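Local coordinates for sensor histidine kinase (Rhodopseudomonas palustris, PDB 3VA9), which probably senses a signal through this sensor domain and passes it on by transferring phosphate from ATP to a histidine of the kinase, at residues A59-L64 / E83-T88. Residues are numbered along the deposited sequence; the frame is centred on the assembly and turned at random.
Sequences ALAARL and ELRLLT
Leu84 meets Leu64 through a single pair of methyls, CD2 to CD2 at 3.7 Å. With CG anti to the backbone N (chi1 173°), the side chain brings CD2 to Leu64 and also reaches Ser128 and Leu129 of helix 121-142, so a branched, uncharged residue suits this buried place. Arg85 works at the border of the core: its chain bends at chi2 (111°) and lays the guanidinium against helix 47-70. Leu64 CB lies over one face, offset toward the rim and 3.8 Å from Arg85 NH1. Ala61 CB touches separately, 4.1 Å from Arg85 NH2. The small Ala61 leaves room for this flat group, whose NH1 forms a salt bridge with Asp65. A leucine in place of Arg85 would probably leave Asp65 without its positive mate and Leu64 CB without the flat group beside it. Segments 59-64 and 83-88 run antiparallel, their axes at 169°, on neighbouring helices of the CHASE3 sensor domain's four-helix bundle. One turn on, Thr88 turns OG1 to the CD1 methyl of Leu64 (3.4 Å), and its CB faces Leu60 CD2 at 4.3 Å. Threonine is compact enough to lie close against both leucines, which also pack on Ile27 of helix 18-44.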
loop_
_atom_site.group_PDB
_atom_site.type_symbol
_atom_site.label_atom_id
_atom_site.label_comp_id
_atom_site.label_asym_id
_atom_site.label_seq_id
_atom_site.Cartn_x
_atom_site.Cartn_y
_atom_site.Cartn_z
ATOM N N ALA A 59 3.427 -4.201 8.078
ATOM C CA ALA A 59 2.275 -3.551 8.691
ATOM C C ALA A 59 1.104 -3.473 7.709
ATOM O O ALA A 59 -0.055 -3.668 8.081
ATOM C CB ALA A 59 2.655 -2.160 9.208
ATOM N N LEU A 60 1.414 -3.203 6.449
ATOM C CA LEU A 60 0.395 -3.186 5.405
ATOM C C LEU A 60 -0.325 -4.530 5.311
ATOM O O LEU A 60 -1.559 -4.591 5.316
ATOM C CB LEU A 60 1.031 -2.846 4.061
ATOM C CG LEU A 60 0.140 -2.787 2.817
ATOM C CD1 LEU A 60 -1.055 -1.866 3.007
ATOM C CD2 LEU A 60 0.963 -2.359 1.600
ATOM N N ALA A 61 0.452 -5.602 5.207
ATOM C CA ALA A 61 -0.116 -6.941 5.133
ATOM C C ALA A 61 -1.024 -7.202 6.344
ATOM O O ALA A 61 -2.163 -7.638 6.186
ATOM C CB ALA A 61 0.993 -7.990 5.039
ATOM N N ALA A 62 -0.524 -6.901 7.542
ATOM C CA ALA A 62 -1.296 -7.111 8.769
ATOM C C ALA A 62 -2.568 -6.261 8.811
ATOM O O ALA A 62 -3.622 -6.734 9.224
ATOM C CB ALA A 62 -0.438 -6.847 9.993
ATOM N N ARG A 63 -2.467 -5.008 8.375
ATOM C CA ARG A 63 -3.623 -4.112 8.350
ATOM C C ARG A 63 -4.651 -4.505 7.294
ATOM O O ARG A 63 -5.855 -4.343 7.506
ATOM C CB ARG A 63 -3.171 -2.666 8.156
ATOM C CG ARG A 63 -2.422 -2.134 9.355
ATOM C CD ARG A 63 -1.748 -0.809 9.087
ATOM N NE ARG A 63 -0.857 -0.459 10.193
ATOM C CZ ARG A 63 -0.067 0.610 10.214
ATOM N NH1 ARG A 63 -0.048 1.450 9.187
ATOM N NH2 ARG A 63 0.707 0.834 11.264
ATOM N N LEU A 64 -4.178 -5.020 6.160
ATOM C CA LEU A 64 -5.075 -5.559 5.143
ATOM C C LEU A 64 -5.807 -6.805 5.652
ATOM O O LEU A 64 -7.010 -6.945 5.432
ATOM C CB LEU A 64 -4.327 -5.870 3.840
ATOM C CG LEU A 64 -3.896 -4.647 3.016
ATOM C CD1 LEU A 64 -2.783 -4.985 2.036
ATOM C CD2 LEU A 64 -5.079 -4.009 2.299
ATOM N N GLU A 83 -9.917 -6.182 -4.349
ATOM C CA GLU A 83 -9.376 -5.341 -5.412
ATOM C C GLU A 83 -8.196 -4.481 -4.953
ATOM O O GLU A 83 -7.152 -4.458 -5.611
ATOM C CB GLU A 83 -10.492 -4.498 -6.038
ATOM C CG GLU A 83 -11.437 -5.343 -6.890
ATOM C CD GLU A 83 -12.881 -4.863 -6.869
ATOM O OE1 GLU A 83 -13.131 -3.689 -6.520
ATOM O OE2 GLU A 83 -13.770 -5.674 -7.212
ATOM N N LEU A 84 -8.357 -3.793 -3.824
ATOM C CA LEU A 84 -7.261 -3.018 -3.236
ATOM C C LEU A 84 -6.019 -3.898 -3.054
ATOM O O LEU A 84 -4.909 -3.520 -3.431
ATOM C CB LEU A 84 -7.677 -2.432 -1.882
ATOM C CG LEU A 84 -6.548 -1.754 -1.097
ATOM C CD1 LEU A 84 -6.092 -0.494 -1.809
ATOM C CD2 LEU A 84 -6.970 -1.434 0.336
ATOM N N ARG A 85 -6.231 -5.083 -2.487
ATOM C CA ARG A 85 -5.151 -6.023 -2.192
ATOM C C ARG A 85 -4.371 -6.453 -3.426
ATOM O O ARG A 85 -3.146 -6.590 -3.376
ATOM C CB ARG A 85 -5.709 -7.266 -1.505
ATOM C CG ARG A 85 -4.629 -8.238 -1.098
ATOM C CD ARG A 85 -4.510 -8.267 0.410
ATOM N NE ARG A 85 -3.174 -8.632 0.864
ATOM C CZ ARG A 85 -2.932 -9.201 2.040
ATOM N NH1 ARG A 85 -3.942 -9.481 2.857
ATOM N NH2 ARG A 85 -1.688 -9.495 2.394
ATOM N N LEU A 86 -5.085 -6.692 -4.524
ATOM C CA LEU A 86 -4.444 -6.962 -5.801
ATOM C C LEU A 86 -3.501 -5.816 -6.148
ATOM O O LEU A 86 -2.341 -6.033 -6.519
ATOM C CB LEU A 86 -5.488 -7.131 -6.916
ATOM C CG LEU A 86 -4.947 -7.294 -8.351
ATOM C CD1 LEU A 86 -4.025 -8.505 -8.451
ATOM C CD2 LEU A 86 -6.077 -7.409 -9.370
ATOM N N LEU A 87 -4.016 -4.597 -6.029
ATOM C CA LEU A 87 -3.260 -3.396 -6.375
ATOM C C LEU A 87 -2.064 -3.213 -5.443
ATOM O O LEU A 87 -0.970 -2.895 -5.897
ATOM C CB LEU A 87 -4.172 -2.158 -6.339
ATOM C CG LEU A 87 -5.265 -2.046 -7.421
ATOM C CD1 LEU A 87 -6.257 -0.925 -7.119
ATOM C CD2 LEU A 87 -4.670 -1.860 -8.812
ATOM N N THR A 88 -2.264 -3.425 -4.143
ATOM C CA THR A 88 -1.164 -3.259 -3.187
ATOM C C THR A 88 -0.107 -4.364 -3.331
ATOM O O THR A 88 1.078 -4.109 -3.147
ATOM C CB THR A 88 -1.645 -3.120 -1.711
ATOM O OG1 THR A 88 -2.333 -4.305 -1.301
ATOM C CG2 THR A 88 -2.573 -1.935 -1.554
#